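PDB 6WO6: RavA from Legionella pneumophila str. Paris, which is of unknown molecular function but belongs to the effectors of Legionella pneumophila, probably acting inside host cells during infection. Local coordinates for residues Q86-K89 with R90-L94; G113-F116 with N117-K121; L257-D260 with I261-L265; H298-A301 with I302-L306. The protein carries 2 engineered substitutions. All blocks are in the same frame, centred on the assembly; numbering follows the deposited sequence.

Contact 1. Residues Q86-K89 with R90-L94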
loop_
_atom_site.group_PDB
_atom_site.type_symbol
_atom_site.label_atom_id
_atom_site.label_comp_id
_atom_site.label_asym_id
_atom_site.label_seq_id
_atom_site.Cartn_x
_atom_site.Cartn_y
_atom_site.Cartn_z
ATOM N N GLN A 86 18.527 -18.549 8.548
ATOM C CA GLN A 86 17.126 -18.895 8.332
ATOM C C GLN A 86 16.220 -17.708 8.624
ATOM O O GLN A 86 15.317 -17.390 7.838
ATOM C CB GLN A 86 16.744 -20.091 9.206
ATOM C CG GLN A 86 17.273 -21.423 8.708
ATOM C CD GLN A 86 16.542 -21.908 7.475
ATOM O OE1 GLN A 86 15.456 -22.478 7.568
ATOM N NE2 GLN A 86 17.135 -21.681 6.309
ATOM N N VAL A 87 16.450 -17.042 9.758
ATOM C CA VAL A 87 15.647 -15.872 10.115
ATOM C C VAL A 87 15.714 -14.821 9.011
ATOM O O VAL A 87 14.680 -14.355 8.504
ATOM C CB VAL A 87 16.108 -15.294 11.466
ATOM C CG1 VAL A 87 15.412 -13.967 11.739
ATOM C CG2 VAL A 87 15.833 -16.285 12.585
ATOM N N LYS A 88 16.931 -14.437 8.615
ATOM C CA LYS A 88 17.059 -13.365 7.631
ATOM C C LYS A 88 16.499 -13.778 6.272
ATOM O O LYS A 88 15.854 -12.970 5.593
ATOM C CB LYS A 88 18.515 -12.923 7.498
ATOM C CG LYS A 88 18.720 -11.870 6.414
ATOM C CD LYS A 88 19.776 -10.845 6.794
ATOM C CE LYS A 88 20.036 -9.878 5.643
ATOM N NZ LYS A 88 21.071 -8.862 5.986
ATOM N N LYS A 89 16.727 -15.026 5.858
ATOM C CA LYS A 89 16.235 -15.485 4.564
ATOM C C LYS A 89 14.713 -15.476 4.528
ATOM O O LYS A 89 14.105 -14.989 3.565
ATOM C CB LYS A 89 16.778 -16.885 4.268
ATOM C CG LYS A 89 16.318 -17.477 2.945
ATOM C CD LYS A 89 16.821 -16.646 1.776
ATOM C CE LYS A 89 15.689 -16.281 0.825
ATOM N NZ LYS A 89 16.067 -15.153 -0.074
ATOM N N ARG A 90 14.075 -16.000 5.579
ATOM C CA ARG A 90 12.619 -16.055 5.596
ATOM C C ARG A 90 11.999 -14.668 5.697
ATOM O O ARG A 90 10.912 -14.442 5.155
ATOM C CB ARG A 90 12.138 -16.941 6.743
ATOM C CG ARG A 90 12.497 -18.404 6.565
ATOM C CD ARG A 90 11.992 -19.248 7.716
ATOM N NE ARG A 90 12.464 -20.624 7.611
ATOM C CZ ARG A 90 12.169 -21.583 8.480
ATOM N NH1 ARG A 90 11.399 -21.318 9.526
ATOM N NH2 ARG A 90 12.643 -22.809 8.303
ATOM N N ILE A 91 12.663 -13.726 6.373
ATOM C CA ILE A 91 12.109 -12.377 6.427
ATOM C C ILE A 91 12.290 -11.662 5.091
ATOM O O ILE A 91 11.362 -11.020 4.587
ATOM C CB ILE A 91 12.731 -11.582 7.587
ATOM C CG1 ILE A 91 12.194 -12.100 8.922
ATOM C CG2 ILE A 91 12.441 -10.095 7.431
ATOM C CD1 ILE A 91 12.835 -11.454 10.131
ATOM N N ILE A 92 13.476 -11.771 4.487
ATOM C CA ILE A 92 13.755 -11.031 3.260
ATOM C C ILE A 92 12.993 -11.615 2.075
ATOM O O ILE A 92 12.638 -10.888 1.139
ATOM C CB ILE A 92 15.279 -10.987 3.022
ATOM C CG1 ILE A 92 15.890 -9.798 3.769
ATOM C CG2 ILE A 92 15.624 -10.937 1.541
ATOM C CD1 ILE A 92 15.216 -8.476 3.465
ATOM N N SER A 93 12.689 -12.916 2.102
ATOM C CA SER A 93 11.911 -13.510 1.022
ATOM C C SER A 93 10.486 -12.974 0.957
ATOM O O SER A 93 9.780 -13.266 -0.013
ATOM C CB SER A 93 11.889 -15.034 1.163
ATOM O OG SER A 93 11.282 -15.426 2.380
ATOM N N LEU A 94 10.046 -12.210 1.961
ATOM C CA LEU A 94 8.782 -11.494 1.838
ATOM C C LEU A 94 8.856 -10.433 0.749
ATOM O O LEU A 94 7.851 -10.155 0.084
ATOM C CB LEU A 94 8.400 -10.854 3.173
ATOM C CG LEU A 94 8.128 -11.779 4.360
ATOM C CD1 LEU A 94 7.927 -10.969 5.632
ATOM C CD2 LEU A 94 6.920 -12.660 4.097
#
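Q86 meets R90 one helical turn on, and its side chain is folded to do so: with CG beside the backbone N (chi1 -75°) and a second bend at chi2, OE1 comes to 2.9 Å from R90 NH2. The arginine reaches back with its chain extended from CG to NE, and the amide and guanidinium planes stand 78° apart, so the two flat groups do not stack. The backbone adds R90 N to Q86 O. V87 comes next, on the buried side: its CG1 lies 3.9 Å from CD1 of I91, the two branched side chains side by side and pointing the same way, with V87 also reaching L115 and F116 of helix 115-118. K88 O accepts I92 N at 2.9 Å; the K88 ammonium turns elsewhere, to the carbonyls of V49 and C52. At K89, the carbonyl takes S93 N, while the methylene CE rests 4.0 Å from S93 CB. S93 OG stands between K89 O at 3.1 Å and R90 O at 3.0 Å, and its single proton could serve either. The chemistry is thus loosely divided: V87 and I91 turn apolar branches to neighbouring helices, while the amide and guanidinium meet where helix 77-92 is partly exposed, though R90 also touches L115.

Contact 2. Residues G113-F116 with N117-K121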
loop_
_atom_site.group_PDB
_atom_site.type_symbol
_atom_site.label_atom_id
_atom_site.label_comp_id
_atom_site.label_asym_id
_atom_site.label_seq_id
_atom_site.Cartn_x
_atom_site.Cartn_y
_atom_site.Cartn_z
ATOM N N GLY A 113 7.766 -20.103 16.216
ATOM C CA GLY A 113 7.704 -19.279 17.411
ATOM C C GLY A 113 9.053 -19.143 18.091
ATOM O O GLY A 113 9.498 -18.033 18.392
ATOM N N GLU A 114 9.732 -20.268 18.326
ATOM C CA GLU A 114 10.979 -20.220 19.081
ATOM C C GLU A 114 12.155 -19.757 18.230
ATOM O O GLU A 114 13.106 -19.181 18.767
ATOM C CB GLU A 114 11.280 -21.583 19.713
ATOM C CG GLU A 114 11.687 -22.672 18.737
ATOM C CD GLU A 114 12.148 -23.934 19.438
ATOM O OE1 GLU A 114 12.151 -23.952 20.688
ATOM O OE2 GLU A 114 12.511 -24.905 18.740
ATOM N N LEU A 115 12.118 -19.984 16.915
ATOM C CA LEU A 115 13.181 -19.466 16.057
ATOM C C LEU A 115 13.204 -17.942 16.085
ATOM O O LEU A 115 14.266 -17.327 16.243
ATOM C CB LEU A 115 13.009 -19.977 14.625
ATOM C CG LEU A 115 14.008 -19.422 13.606
ATOM C CD1 LEU A 115 15.430 -19.759 14.019
ATOM C CD2 LEU A 115 13.718 -19.939 12.205
ATOM N N PHE A 116 12.035 -17.314 15.939
ATOM C CA PHE A 116 11.922 -15.863 16.012
ATOM C C PHE A 116 11.761 -15.353 17.438
ATOM O O PHE A 116 11.635 -14.140 17.637
ATOM C CB PHE A 116 10.753 -15.384 15.143
ATOM C CG PHE A 116 11.015 -15.499 13.668
ATOM C CD1 PHE A 116 10.805 -16.696 13.006
ATOM C CD2 PHE A 116 11.482 -14.415 12.946
ATOM C CE1 PHE A 116 11.052 -16.808 11.653
ATOM C CE2 PHE A 116 11.730 -14.522 11.591
ATOM C CZ PHE A 116 11.514 -15.721 10.945
ATOM N N ASN A 117 11.755 -16.243 18.429
ATOM C CA ASN A 117 11.797 -15.847 19.829
ATOM C C ASN A 117 13.227 -15.782 20.352
ATOM O O ASN A 117 13.571 -14.866 21.108
ATOM C CB ASN A 117 10.970 -16.822 20.673
ATOM C CG ASN A 117 10.867 -16.397 22.125
ATOM O OD1 ASN A 117 10.818 -15.206 22.435
ATOM N ND2 ASN A 117 10.834 -17.375 23.025
ATOM N N ASN A 118 14.068 -16.741 19.956
ATOM C CA ASN A 118 15.479 -16.697 20.321
ATOM C C ASN A 118 16.206 -15.592 19.567
ATOM O O ASN A 118 17.018 -14.863 20.150
ATOM C CB ASN A 118 16.135 -18.051 20.045
ATOM C CG ASN A 118 15.576 -19.160 20.915
ATOM O OD1 ASN A 118 15.346 -18.974 22.110
ATOM N ND2 ASN A 118 15.354 -20.327 20.317
ATOM N N PHE A 119 15.929 -15.454 18.272
ATOM C CA PHE A 119 16.556 -14.445 17.421
ATOM C C PHE A 119 15.638 -13.256 17.186
ATOM O O PHE A 119 15.555 -12.735 16.070
ATOM C CB PHE A 119 16.977 -15.065 16.091
ATOM C CG PHE A 119 18.042 -16.118 16.218
ATOM C CD1 PHE A 119 17.705 -17.435 16.489
ATOM C CD2 PHE A 119 19.379 -15.794 16.054
ATOM C CE1 PHE A 119 18.683 -18.407 16.603
ATOM C CE2 PHE A 119 20.364 -16.763 16.165
ATOM C CZ PHE A 119 20.015 -18.071 16.439
ATOM N N ASN A 120 14.933 -12.803 18.225
ATOM C CA ASN A 120 13.980 -11.713 18.042
ATOM C C ASN A 120 14.688 -10.389 17.781
ATOM O O ASN A 120 14.227 -9.589 16.958
ATOM C CB ASN A 120 13.067 -11.604 19.261
ATOM C CG ASN A 120 11.847 -10.746 18.994
ATOM O OD1 ASN A 120 11.851 -9.541 19.250
ATOM N ND2 ASN A 120 10.792 -11.365 18.471
ATOM N N LYS A 121 15.801 -10.136 18.475
ATOM C CA LYS A 121 16.591 -8.941 18.189
ATOM C C LYS A 121 17.074 -8.941 16.742
ATOM O O LYS A 121 17.010 -7.913 16.056
ATOM C CB LYS A 121 17.776 -8.849 19.153
ATOM C CG LYS A 121 17.391 -8.902 20.626
#
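Two torsions set up the tie between F116 and N120: N120 holds CG anti to its own backbone N (chi1 -165°), and chi2 of -93° turns the amide so that ND2 faces back along the chain to F116 O. The N120 ND2 to F116 O hydrogen bond is 3.0 Å long with an N-H...O angle of 158°; the acceptor lies near the amide plane, and the donor comes in nearly along the C=O axis. A side-chain amide therefore serves a main-chain carbonyl where the backbone leaves helical geometry at F119. One residue earlier, L115 O accepts F119 N at 3.2 Å and also sits at the edge of the F119 ring, 3.4 Å from CD1. The L115 side chain crosses that phenylalanine obliquely, CD1 to CD1 at 4.1 Å. E114 O receives N118 N at 2.9 Å and, weakly, N117 N. F119 packs against L42 and S46 of helix 38-51 and Q83 of helix 77-92, while the F116 ring stacks with F111 and touches I91. What results is a helix-to-helix junction in an all-helical fold: the short helix 115-118 gives way at F119, which is also the N-cap position of helix 120-127.

Contact 3. Residues L257-D260 with I261-L265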
loop_
_atom_site.group_PDB
_atom_site.type_symbol
_atom_site.label_atom_id
_atom_site.label_comp_id
_atom_site.label_asym_id
_atom_site.label_seq_id
_atom_site.Cartn_x
_atom_site.Cartn_y
_atom_site.Cartn_z
ATOM N N LEU A 257 -18.228 21.113 -12.336
ATOM C CA LEU A 257 -19.370 20.840 -13.204
ATOM C C LEU A 257 -20.671 20.825 -12.417
ATOM O O LEU A 257 -21.699 21.322 -12.896
ATOM C CB LEU A 257 -19.180 19.512 -13.935
ATOM C CG LEU A 257 -20.400 19.036 -14.729
ATOM C CD1 LEU A 257 -20.750 20.024 -15.830
ATOM C CD2 LEU A 257 -20.171 17.646 -15.299
ATOM N N ARG A 258 -20.657 20.242 -11.214
ATOM C CA ARG A 258 -21.854 20.288 -10.378
ATOM C C ARG A 258 -22.216 21.725 -10.018
ATOM O O ARG A 258 -23.397 22.099 -10.036
ATOM C CB ARG A 258 -21.660 19.451 -9.116
ATOM C CG ARG A 258 -22.611 19.829 -7.993
ATOM C CD ARG A 258 -23.096 18.616 -7.230
ATOM N NE ARG A 258 -23.873 18.998 -6.056
ATOM C CZ ARG A 258 -24.488 18.138 -5.252
ATOM N NH1 ARG A 258 -24.425 16.836 -5.498
ATOM N NH2 ARG A 258 -25.168 18.579 -4.204
ATOM N N ARG A 259 -21.213 22.547 -9.693
ATOM C CA ARG A 259 -21.489 23.956 -9.421
ATOM C C ARG A 259 -22.106 24.638 -10.638
ATOM O O ARG A 259 -23.049 25.427 -10.510
ATOM C CB ARG A 259 -20.208 24.678 -8.999
ATOM C CG ARG A 259 -20.442 25.825 -8.026
ATOM C CD ARG A 259 -19.348 26.879 -8.101
ATOM N NE ARG A 259 -19.851 28.123 -8.684
ATOM C CZ ARG A 259 -19.209 29.288 -8.647
ATOM N NH1 ARG A 259 -18.028 29.383 -8.048
ATOM N NH2 ARG A 259 -19.754 30.362 -9.207
ATOM N N ASP A 260 -21.580 24.340 -11.828
ATOM C CA ASP A 260 -22.118 24.910 -13.060
ATOM C C ASP A 260 -23.571 24.503 -13.265
ATOM O O ASP A 260 -24.420 25.340 -13.599
ATOM C CB ASP A 260 -21.257 24.465 -14.245
ATOM C CG ASP A 260 -21.453 25.327 -15.476
ATOM O OD1 ASP A 260 -22.183 26.339 -15.397
ATOM O OD2 ASP A 260 -20.868 24.988 -16.526
ATOM N N ILE A 261 -23.873 23.219 -13.062
ATOM C CA ILE A 261 -25.243 22.730 -13.199
ATOM C C ILE A 261 -26.165 23.463 -12.236
ATOM O O ILE A 261 -27.254 23.916 -12.610
ATOM C CB ILE A 261 -25.296 21.210 -12.968
ATOM C CG1 ILE A 261 -24.551 20.468 -14.075
ATOM C CG2 ILE A 261 -26.735 20.731 -12.884
ATOM C CD1 ILE A 261 -24.519 18.971 -13.875
ATOM N N GLU A 262 -25.740 23.598 -10.978
ATOM C CA GLU A 262 -26.627 24.164 -9.967
ATOM C C GLU A 262 -26.806 25.670 -10.134
ATOM O O GLU A 262 -27.876 26.201 -9.818
ATOM C CB GLU A 262 -26.106 23.829 -8.572
ATOM C CG GLU A 262 -26.293 22.368 -8.197
ATOM C CD GLU A 262 -25.673 22.016 -6.857
ATOM O OE1 GLU A 262 -24.789 22.765 -6.386
ATOM O OE2 GLU A 262 -26.072 20.985 -6.274
ATOM N N ARG A 263 -25.791 26.372 -10.638
ATOM C CA ARG A 263 -25.866 27.823 -10.758
ATOM C C ARG A 263 -26.520 28.265 -12.064
ATOM O O ARG A 263 -27.415 29.117 -12.055
ATOM C CB ARG A 263 -24.461 28.425 -10.642
ATOM C CG ARG A 263 -24.424 29.939 -10.478
ATOM C CD ARG A 263 -22.985 30.450 -10.425
ATOM N NE ARG A 263 -22.884 31.792 -9.850
ATOM C CZ ARG A 263 -22.915 32.920 -10.557
ATOM N NH1 ARG A 263 -23.047 32.881 -11.878
ATOM N NH2 ARG A 263 -22.814 34.092 -9.942
ATOM N N ASN A 264 -26.091 27.699 -13.192
ATOM C CA ASN A 264 -26.521 28.167 -14.503
ATOM C C ASN A 264 -27.615 27.310 -15.123
ATOM O O ASN A 264 -28.550 27.854 -15.722
ATOM C CB ASN A 264 -25.320 28.234 -15.451
ATOM C CG ASN A 264 -24.273 29.230 -14.985
ATOM O OD1 ASN A 264 -24.598 30.354 -14.602
ATOM N ND2 ASN A 264 -23.010 28.815 -15.001
ATOM N N LEU A 265 -27.532 25.983 -15.000
ATOM C CA LEU A 265 -28.561 25.133 -15.590
ATOM C C LEU A 265 -29.851 25.161 -14.782
ATOM O O LEU A 265 -30.941 25.072 -15.359
ATOM C CB LEU A 265 -28.055 23.694 -15.726
ATOM C CG LEU A 265 -28.997 22.753 -16.483
ATOM C CD1 LEU A 265 -29.332 23.335 -17.846
ATOM C CD2 LEU A 265 -28.385 21.377 -16.632
#
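R258 and E262 form a salt bridge one turn apart, NE to OE2 at 3.0 Å, with the guanidinium and carboxylate planes turned 69° from each other. R258 NH1 also makes weak hydrogen bonds to the carbonyls of A222 and L223, a weak link to the end of helix 214-224. The second polar pair is D260 with N264. D260 CG is anti to the backbone N (chi1 -162°), which carries OD1 forward to N264 ND2 at 2.6 Å; the acceptor lies close to the amide plane, while the carboxylate stands almost perpendicular to it, at 89°. The amides of I261, E262 and R263 are each taken by the carbonyl four residues back. D260 O is shared, taking N264 N at 2.9 Å and, weakly, L265 N at 3.5 Å, the mark of a wider pi-type turn closing the helix. R259 and R263 run side by side on the exposed flank, NH2 to NE at 3.5 Å, a closeness of like charges that is probably mildly unfavourable and eased by solvent. On the apolar side, L257 CG touches I261 CD1 at 4.2 Å. Helix 246-265 lies with I261 against F273 of helix 270-275 and F291 of helix 290-294, while L257 reaches F287 and L265 packs on F273, F274 and L295.

Contact 4. Residues H298-A301 with I302-L306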
loop_
_atom_site.group_PDB
_atom_site.type_symbol
_atom_site.label_atom_id
_atom_site.label_comp_id
_atom_site.label_asym_id
_atom_site.label_seq_id
_atom_site.Cartn_x
_atom_site.Cartn_y
_atom_site.Cartn_z
ATOM N N HIS A 298 -37.182 18.904 -12.682
ATOM C CA HIS A 298 -36.905 20.264 -13.117
ATOM C C HIS A 298 -36.946 20.428 -14.629
ATOM O O HIS A 298 -36.762 21.550 -15.114
ATOM C CB HIS A 298 -35.533 20.733 -12.605
ATOM C CG HIS A 298 -35.526 21.134 -11.162
ATOM N ND1 HIS A 298 -34.920 20.378 -10.181
ATOM C CD2 HIS A 298 -36.046 22.216 -10.535
ATOM C CE1 HIS A 298 -35.069 20.975 -9.013
ATOM N NE2 HIS A 298 -35.749 22.092 -9.199
ATOM N N GLU A 299 -37.185 19.352 -15.383
ATOM C CA GLU A 299 -37.136 19.430 -16.840
ATOM C C GLU A 299 -38.170 20.401 -17.397
ATOM O O GLU A 299 -37.909 21.072 -18.402
ATOM C CB GLU A 299 -37.336 18.042 -17.453
ATOM C CG GLU A 299 -36.078 17.187 -17.512
ATOM C CD GLU A 299 -36.035 16.120 -16.434
ATOM O OE1 GLU A 299 -36.871 16.167 -15.506
ATOM O OE2 GLU A 299 -35.163 15.228 -16.521
ATOM N N GLN A 300 -39.342 20.499 -16.764
ATOM C CA GLN A 300 -40.391 21.353 -17.311
ATOM C C GLN A 300 -40.072 22.829 -17.105
ATOM O O GLN A 300 -40.311 23.648 -17.999
ATOM C CB GLN A 300 -41.742 21.007 -16.688
ATOM C CG GLN A 300 -42.924 21.399 -17.564
ATOM C CD GLN A 300 -44.175 21.685 -16.765
ATOM O OE1 GLN A 300 -44.148 22.456 -15.805
ATOM N NE2 GLN A 300 -45.283 21.067 -17.156
ATOM N N ALA A 301 -39.537 23.190 -15.934
ATOM C CA ALA A 301 -39.173 24.583 -15.691
ATOM C C ALA A 301 -38.089 25.041 -16.658
ATOM O O ALA A 301 -38.160 26.148 -17.207
ATOM C CB ALA A 301 -38.717 24.766 -14.243
ATOM N N ILE A 302 -37.087 24.193 -16.893
ATOM C CA ILE A 302 -36.035 24.521 -17.850
ATOM C C ILE A 302 -36.603 24.611 -19.263
ATOM O O ILE A 302 -36.278 25.534 -20.023
ATOM C CB ILE A 302 -34.900 23.488 -17.751
ATOM C CG1 ILE A 302 -34.348 23.457 -16.324
ATOM C CG2 ILE A 302 -33.797 23.805 -18.744
ATOM C CD1 ILE A 302 -33.389 22.312 -16.054
ATOM N N GLY A 303 -37.464 23.660 -19.638
ATOM C CA GLY A 303 -38.082 23.713 -20.953
ATOM C C GLY A 303 -38.894 24.977 -21.165
ATOM O O GLY A 303 -38.949 25.514 -22.274
ATOM N N GLU A 304 -39.536 25.468 -20.102
ATOM C CA GLU A 304 -40.270 26.728 -20.197
ATOM C C GLU A 304 -39.319 27.914 -20.291
ATOM O O GLU A 304 -39.589 28.881 -21.016
ATOM C CB GLU A 304 -41.208 26.891 -19.002
ATOM C CG GLU A 304 -42.352 25.894 -18.959
ATOM C CD GLU A 304 -43.344 26.209 -17.857
ATOM O OE1 GLU A 304 -44.542 25.892 -18.022
ATOM O OE2 GLU A 304 -42.926 26.781 -16.828
ATOM N N LYS A 305 -38.203 27.866 -19.561
ATOM C CA LYS A 305 -37.195 28.914 -19.668
ATOM C C LYS A 305 -36.393 28.836 -20.964
ATOM O O LYS A 305 -35.516 29.683 -21.174
ATOM C CB LYS A 305 -36.242 28.862 -18.472
ATOM C CG LYS A 305 -36.897 29.117 -17.122
ATOM C CD LYS A 305 -35.855 29.126 -16.009
ATOM C CE LYS A 305 -36.499 29.125 -14.630
ATOM N NZ LYS A 305 -37.171 27.830 -14.339
ATOM N N LEU A 306 -36.652 27.843 -21.820
ATOM C CA LEU A 306 -36.013 27.747 -23.131
ATOM C C LEU A 306 -36.999 27.884 -24.288
ATOM O O LEU A 306 -36.637 27.585 -25.434
ATOM C CB LEU A 306 -35.264 26.416 -23.265
ATOM C CG LEU A 306 -34.142 26.080 -22.281
ATOM C CD1 LEU A 306 -33.739 24.618 -22.428
ATOM C CD2 LEU A 306 -32.942 26.997 -22.476
#
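Main-chain hydrogen bonds carry most of the contact between H298 and I302 and the turn that follows. I302 N donates to H298 O at 3.2 Å in a nearly straight bond of 171°, and the next amides, of G303, E304 and K305, go to the carbonyls of E299, Q300 and A301 in the regular i to i+4 pattern. Among the side chains, the polar ends add little. K305 is bent at its last torsion (chi4 69°), with NZ 3.4 Å from A301 CB and a weak hydrogen bond of 3.5 Å from NZ to A301 O; since K305 also touches a crystal neighbour, the pose of its end may owe something to the lattice. Q300 and E304 cross with amide and carboxylate planes only 13° apart, yet OE1 to OE1 is 4.1 Å, a mere neighbouring of two oxygens. The apolar share falls to I302, whose CD1 lies 4.4 Å from H298 CB, a loose contact. Outside the turn, I302 and K305 both rest on P270, and L306 reaches E271. All this makes up a single short, largely exposed helix, 299-304, that begins after H298 at the N-cap position and packs through I302 on P270 of helix 270-275.

The four contacts fall into two pairs on opposite sides of the chain's centre, as expected of an elongated molecule. Contacts 1 and 2 have centres about 13 Å apart and share an apolar interface: F116 CE2 meets I91 CD1 at 3.6 Å and V87 CG1 at 3.7 Å, while L115 CG packs on V87 CG2. Contacts 3 and 4, with centres about 15 Å apart, touch more sparingly, L265 O against I302 CD1 at 3.8 Å. Between the pairs nothing meets: the nearest atoms of contacts 1 and 3 are about 42 Å apart, and the centres of contacts 2 and 4 about 74 Å. Each pair brings together helices that are close in space but separated by others along the chain.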